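Local coordinates for protein flavodoxin (PDB 6OHK) that binds flavin mononucleotide and probably serves as a low-potential electron donor to a number of redox enzymes, at residues G86-G91 against I141-D146; I7-A12 against F34-V39. The protein carries 1 engineered substitution. All coordinates share one frame; numbering follows the deposited sequence.

Interaction 1. Residues G86-G91 against I141-D146; sequences GLVGLG and IGLALD. With FMN (flavin mononucleotide), chain B.
Gly-89 sits at the middle of a parallel ladder, its N giving a nearly straight hydrogen bond to Leu-143 O (2.8 Å, 170° at the hydrogen) and its O accepting from Leu-145 N. The ladder is continued on one side by Leu-143 N to Leu-87 O and on the other by Gly-91 N to Leu-145 O (3.0 Å). On the face shared by Val-88, Leu-90, Leu-143 and Leu-145 the apolar branches meet: Val-88 CG1, anti to its own backbone N (chi1 -178°), lies 3.8 Å from Leu-145 CD1, and Leu-143 CD2 approaches the same methyl less closely. Helices 154-166 and 17-28 pack over this face, Trp-161 reaching Val-88 and Leu-143, and Ile-21 reaching Leu-90 and Leu-145. Where the strands part, a water takes over, accepting from Leu-87 N (2.8 Å) and donating to Ile-141 O. At the other end Gly-91 CA comes within 3.1 Å of FMN O2, an approach helped by the lack of a side chain. The buried Asp-146 carboxylate, close beside Gly-91 O, accepts from Asn-149 N at OD1 and Gln-93 NE2 at OD2, residues following each segment. Buried backbone polar groups are thus paired in series, and these strands of the doubly wound flavodoxin sheet end beside the flavin, Gly-91 at its pyrimidine O2 and Leu-90 along the ribityl chain.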
loop_
_atom_site.group_PDB
_atom_site.type_symbol
_atom_site.label_atom_id
_atom_site.label_comp_id
_atom_site.label_asym_id
_atom_site.label_seq_id
_atom_site.Cartn_x
_atom_site.Cartn_y
_atom_site.Cartn_z
ATOM N N GLY A 86 -2.370 5.369 2.460
ATOM C CA GLY A 86 -1.962 5.009 1.110
ATOM C C GLY A 86 -1.629 3.531 1.043
ATOM O O GLY A 86 -1.015 2.992 1.968
ATOM N N LEU A 87 -2.029 2.883 -0.049
ATOM C CA LEU A 87 -1.819 1.464 -0.282
ATOM C C LEU A 87 -0.831 1.270 -1.412
ATOM O O LEU A 87 -0.932 1.949 -2.449
ATOM C CB LEU A 87 -3.150 0.823 -0.661
ATOM C CG LEU A 87 -4.269 1.029 0.321
ATOM C CD1 LEU A 87 -5.562 0.442 -0.264
ATOM C CD2 LEU A 87 -3.975 0.406 1.674
ATOM N N VAL A 88 0.109 0.350 -1.210
ATOM C CA VAL A 88 1.102 -0.010 -2.219
ATOM C C VAL A 88 1.011 -1.503 -2.466
ATOM O O VAL A 88 1.141 -2.289 -1.530
ATOM C CB VAL A 88 2.524 0.366 -1.781
ATOM C CG1 VAL A 88 3.532 0.020 -2.902
ATOM C CG2 VAL A 88 2.593 1.859 -1.432
ATOM N N GLY A 89 0.839 -1.895 -3.720
ATOM C CA GLY A 89 0.897 -3.288 -4.113
ATOM C C GLY A 89 2.120 -3.565 -4.956
ATOM O O GLY A 89 2.573 -2.704 -5.714
ATOM N N LEU A 90 2.638 -4.785 -4.850
ATOM C CA LEU A 90 3.623 -5.338 -5.785
ATOM C C LEU A 90 3.007 -6.556 -6.432
ATOM O O LEU A 90 2.317 -7.337 -5.771
ATOM C CB LEU A 90 4.865 -5.802 -5.077
ATOM C CG LEU A 90 5.860 -4.732 -4.654
ATOM C CD1 LEU A 90 5.445 -4.071 -3.373
ATOM C CD2 LEU A 90 7.189 -5.386 -4.449
ATOM N N GLY A 91 3.229 -6.690 -7.736
ATOM C CA GLY A 91 2.716 -7.841 -8.455
ATOM C C GLY A 91 3.396 -8.000 -9.800
ATOM O O GLY A 91 4.427 -7.388 -10.076
ATOM N N ILE A 141 -6.661 1.771 -6.892
ATOM C CA ILE A 141 -6.903 2.224 -5.530
ATOM C C ILE A 141 -5.623 2.449 -4.723
ATOM O O ILE A 141 -5.712 2.771 -3.525
ATOM C CB ILE A 141 -7.856 1.275 -4.794
ATOM C CG1 ILE A 141 -7.271 -0.148 -4.669
ATOM C CG2 ILE A 141 -9.222 1.289 -5.485
ATOM C CD1 ILE A 141 -8.174 -1.164 -4.104
ATOM N N GLY A 142 -4.461 2.336 -5.343
ATOM C CA GLY A 142 -3.200 2.619 -4.689
ATOM C C GLY A 142 -2.101 2.624 -5.715
ATOM O O GLY A 142 -2.349 2.608 -6.929
ATOM N N LEU A 143 -0.881 2.585 -5.226
ATOM C CA LEU A 143 0.285 2.506 -6.080
ATOM C C LEU A 143 0.526 1.063 -6.478
ATOM O O LEU A 143 0.624 0.191 -5.603
ATOM C CB LEU A 143 1.485 3.039 -5.317
ATOM C CG LEU A 143 2.789 3.116 -6.066
ATOM C CD1 LEU A 143 2.669 4.043 -7.272
ATOM C CD2 LEU A 143 3.886 3.523 -5.158
ATOM N N ALA A 144 0.625 0.804 -7.781
ATOM C CA ALA A 144 0.771 -0.552 -8.314
ATOM C C ALA A 144 2.164 -0.698 -8.904
ATOM O O ALA A 144 2.501 -0.025 -9.892
ATOM C CB ALA A 144 -0.319 -0.809 -9.354
ATOM N N LEU A 145 2.986 -1.524 -8.300
ATOM C CA LEU A 145 4.365 -1.672 -8.725
ATOM C C LEU A 145 4.571 -3.045 -9.340
ATOM O O LEU A 145 3.956 -4.031 -8.926
ATOM C CB LEU A 145 5.329 -1.461 -7.568
ATOM C CG LEU A 145 5.208 -0.083 -6.914
ATOM C CD1 LEU A 145 6.083 -0.007 -5.692
ATOM C CD2 LEU A 145 5.552 1.027 -7.884
ATOM N N ASP A 146 5.455 -3.108 -10.340
ATOM C CA ASP A 146 5.777 -4.381 -10.992
ATOM C C ASP A 146 7.285 -4.391 -11.172
ATOM O O ASP A 146 7.817 -3.820 -12.115
ATOM C CB ASP A 146 5.042 -4.515 -12.318
ATOM C CG ASP A 146 5.275 -5.850 -12.995
ATOM O OD1 ASP A 146 6.284 -6.515 -12.692
ATOM O OD2 ASP A 146 4.420 -6.215 -13.854
HETATM N N1 FMN B . 1.435 -10.922 -8.587
HETATM C C2 FMN B . 0.172 -10.369 -8.849
HETATM O O2 FMN B . 0.056 -9.266 -9.269
HETATM N N3 FMN B . -0.979 -11.201 -8.622
HETATM C C4 FMN B . -0.944 -12.493 -8.172
HETATM O O4 FMN B . -1.993 -13.084 -8.012
HETATM C C4A FMN B . 0.347 -13.036 -7.935
HETATM N N5 FMN B . 0.449 -14.351 -7.486
HETATM C C5A FMN B . 1.773 -14.850 -7.334
HETATM C C6 FMN B . 1.931 -16.211 -7.013
HETATM C C7 FMN B . 3.197 -16.734 -6.837
HETATM C C7M FMN B . 3.223 -18.210 -6.408
HETATM C C8 FMN B . 4.317 -15.951 -7.077
HETATM C C8M FMN B . 5.683 -16.557 -6.835
HETATM C C9 FMN B . 4.161 -14.606 -7.402
HETATM C C9A FMN B . 2.905 -14.076 -7.556
HETATM N N10 FMN B . 2.762 -12.671 -7.897
HETATM C C10 FMN B . 1.484 -12.211 -8.131
HETATM C "C1'" FMN B . 3.935 -11.823 -8.102
HETATM C "C2'" FMN B . 4.537 -11.350 -6.745
HETATM O "O2'" FMN B . 3.605 -10.617 -5.970
HETATM C "C3'" FMN B . 5.731 -10.422 -7.034
HETATM O "O3'" FMN B . 6.753 -11.220 -7.599
HETATM C "C4'" FMN B . 6.280 -9.627 -5.851
HETATM O "O4'" FMN B . 7.266 -8.727 -6.341
HETATM C "C5'" FMN B . 6.888 -10.509 -4.767
HETATM O "O5'" FMN B . 7.187 -9.679 -3.656
HETATM P P FMN B . 8.068 -10.245 -2.436
HETATM O O1P FMN B . 8.167 -9.058 -1.504
HETATM O O2P FMN B . 7.404 -11.420 -1.805
HETATM O O3P FMN B . 9.433 -10.639 -3.014
HETATM O O HOH W 1 -3.830 4.095 -1.866
#

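Interaction 2. Residues I7-A12 against F34-V39; sequences IGIFYA and FKTFNV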
loop_
_atom_site.group_PDB
_atom_site.type_symbol
_atom_site.label_atom_id
_atom_site.label_comp_id
_atom_site.label_asym_id
_atom_site.label_seq_id
_atom_site.Cartn_x
_atom_site.Cartn_y
_atom_site.Cartn_z
ATOM N N ILE A 7 4.410 8.948 10.088
ATOM C CA ILE A 7 3.845 8.004 9.132
ATOM C C ILE A 7 4.214 6.592 9.560
ATOM O O ILE A 7 5.388 6.271 9.731
ATOM C CB ILE A 7 4.389 8.305 7.736
ATOM C CG1 ILE A 7 3.993 9.716 7.286
ATOM C CG2 ILE A 7 3.885 7.268 6.743
ATOM C CD1 ILE A 7 4.882 10.287 6.192
ATOM N N GLY A 8 3.211 5.754 9.728
ATOM C CA GLY A 8 3.444 4.337 9.979
ATOM C C GLY A 8 3.457 3.545 8.695
ATOM O O GLY A 8 2.471 3.572 7.953
ATOM N N ILE A 9 4.557 2.864 8.422
ATOM C CA ILE A 9 4.726 2.050 7.225
ATOM C C ILE A 9 4.675 0.592 7.636
ATOM O O ILE A 9 5.484 0.153 8.470
ATOM C CB ILE A 9 6.064 2.363 6.544
ATOM C CG1 ILE A 9 6.207 3.861 6.276
ATOM C CG2 ILE A 9 6.212 1.531 5.282
ATOM C CD1 ILE A 9 7.590 4.245 5.793
ATOM N N PHE A 10 3.739 -0.155 7.085
ATOM C CA PHE A 10 3.522 -1.557 7.438
ATOM C C PHE A 10 3.620 -2.392 6.173
ATOM O O PHE A 10 2.966 -2.066 5.185
ATOM C CB PHE A 10 2.141 -1.724 8.046
ATOM C CG PHE A 10 2.023 -1.065 9.407
ATOM C CD1 PHE A 10 1.801 0.313 9.541
ATOM C CD2 PHE A 10 2.191 -1.810 10.557
ATOM C CE1 PHE A 10 1.773 0.895 10.778
ATOM C CE2 PHE A 10 2.153 -1.216 11.807
ATOM C CZ PHE A 10 1.949 0.119 11.906
ATOM N N TYR A 11 4.460 -3.426 6.188
ATOM C CA TYR A 11 4.682 -4.231 4.991
ATOM C C TYR A 11 4.759 -5.702 5.354
ATOM O O TYR A 11 4.948 -6.067 6.513
ATOM C CB TYR A 11 5.950 -3.784 4.238
ATOM C CG TYR A 11 7.205 -4.219 4.910
ATOM C CD1 TYR A 11 7.741 -3.500 5.965
ATOM C CD2 TYR A 11 7.863 -5.388 4.514
ATOM C CE1 TYR A 11 8.885 -3.932 6.617
ATOM C CE2 TYR A 11 9.009 -5.822 5.173
ATOM C CZ TYR A 11 9.504 -5.082 6.219
ATOM O OH TYR A 11 10.673 -5.586 6.848
ATOM N N ALA A 12 4.710 -6.537 4.318
ATOM C CA ALA A 12 5.050 -7.942 4.413
ATOM C C ALA A 12 5.848 -8.300 3.182
ATOM O O ALA A 12 5.756 -7.634 2.161
ATOM C CB ALA A 12 3.791 -8.804 4.483
ATOM N N PHE A 34 8.854 8.765 10.278
ATOM C CA PHE A 34 8.175 7.518 9.950
ATOM C C PHE A 34 8.659 6.433 10.888
ATOM O O PHE A 34 9.731 6.530 11.498
ATOM C CB PHE A 34 8.349 7.112 8.478
ATOM C CG PHE A 34 9.762 6.801 8.110
ATOM C CD1 PHE A 34 10.303 5.556 8.387
ATOM C CD2 PHE A 34 10.565 7.760 7.524
ATOM C CE1 PHE A 34 11.617 5.284 8.099
ATOM C CE2 PHE A 34 11.870 7.462 7.230
ATOM C CZ PHE A 34 12.383 6.235 7.532
ATOM N N LYS A 35 7.866 5.368 10.989
ATOM C CA LYS A 35 8.231 4.160 11.719
ATOM C C LYS A 35 7.765 2.987 10.876
ATOM O O LYS A 35 6.634 3.023 10.356
ATOM C CB LYS A 35 7.523 4.099 13.063
ATOM C CG LYS A 35 8.005 5.016 14.149
ATOM C CD LYS A 35 7.977 4.208 15.485
ATOM C CE LYS A 35 9.012 3.052 15.513
ATOM N NZ LYS A 35 8.629 1.848 16.368
ATOM N N THR A 36 8.592 1.966 10.732
ATOM C CA THR A 36 8.336 0.865 9.809
ATOM C C THR A 36 8.183 -0.433 10.564
ATOM O O THR A 36 8.942 -0.703 11.515
ATOM C CB THR A 36 9.467 0.769 8.796
ATOM O OG1 THR A 36 9.522 2.036 8.117
ATOM C CG2 THR A 36 9.264 -0.349 7.805
ATOM N N PHE A 37 7.246 -1.259 10.126
ATOM C CA PHE A 37 6.873 -2.492 10.789
ATOM C C PHE A 37 6.624 -3.573 9.763
ATOM O O PHE A 37 6.029 -3.309 8.708
ATOM C CB PHE A 37 5.548 -2.312 11.545
ATOM C CG PHE A 37 5.556 -1.205 12.557
ATOM C CD1 PHE A 37 5.298 0.094 12.168
ATOM C CD2 PHE A 37 5.814 -1.456 13.893
ATOM C CE1 PHE A 37 5.299 1.143 13.076
ATOM C CE2 PHE A 37 5.790 -0.431 14.804
ATOM C CZ PHE A 37 5.519 0.881 14.397
ATOM N N ASN A 38 7.082 -4.785 10.053
ATOM C CA ASN A 38 6.788 -5.971 9.265
ATOM C C ASN A 38 5.638 -6.688 9.932
ATOM O O ASN A 38 5.753 -7.093 11.095
ATOM C CB ASN A 38 8.033 -6.860 9.203
ATOM C CG ASN A 38 7.876 -8.056 8.291
ATOM O OD1 ASN A 38 6.828 -8.631 8.146
ATOM N ND2 ASN A 38 8.999 -8.460 7.686
ATOM N N VAL A 39 4.529 -6.846 9.224
ATOM C CA VAL A 39 3.313 -7.391 9.823
ATOM C C VAL A 39 3.400 -8.879 10.138
ATOM O O VAL A 39 2.475 -9.423 10.754
ATOM C CB VAL A 39 2.048 -7.027 9.026
ATOM C CG1 VAL A 39 1.904 -5.519 8.976
ATOM C CG2 VAL A 39 2.031 -7.650 7.656
#
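Phe-10 and Phe-37 run alongside each other with nearly parallel planes (6°), displaced so far that little of one ring covers the other, with centroids 4.5 Å apart. Phe-37 CD1 sits over one face of the Phe-10 ring, toward the rim, 3.4 Å from Phe-10 CZ. Val-39 extends this apolar patch, its CG1 meeting Phe-10 CB and its CG2 meeting Ala-12 CB (3.8 Å), with Trp-68 of helix 66-69 packed against Phe-10, Ala-12 and Val-39. On the other face of the sheet Ile-9 CD1 touches both Phe-34 CD1 and Thr-36 OG1. Tyr-11, with CG between its backbone N and carbonyl carbon (chi1 75°), swings its ring across to the neighbouring strand, where Asn-38 CA makes a CH-pi contact over one face and Thr-36 CG2 meets the edge. Five backbone hydrogen bonds run from Lys-35 N to Ile-7 O through to Val-39 N to Tyr-11 O (2.9 Å). At the polar edge, Asn-38 ND2 gives Tyr-11 OH a weak bond (3.4 Å), Asn-38 OD1 accepts from Lys-40 N, and Thr-36 OG1 is hydrogen-bonded to Glu-26 OE2. The ladder thus satisfies main-chain polar groups, while Phe-10 and Val-39 pack toward helix 66-69 and Tyr-11 and Thr-36 meet the beta-alpha-beta crossover helix 17-28.

Both interactions pair parallel strands of one sheet, with centres 15 Å apart and nearest atoms about 7 Å apart. Interaction 1 is wholly buried near the middle of the chain, whereas interaction 2 is partly buried and includes the exposed Lys-35. Strand 51-59 lies between them, hydrogen-bonded to both strand 7-11 and strand 84-90. Helix 17-28 packs on both, touching Leu-90 and Leu-145 in one and Tyr-11 and Thr-36 in the other. Interaction 1 relies on glycines and aliphatic branches and meets FMN directly; interaction 2 uses large aromatic rings and a more polar edge, with Tyr-11 near the FMN-binding Thr-13 and Thr-18.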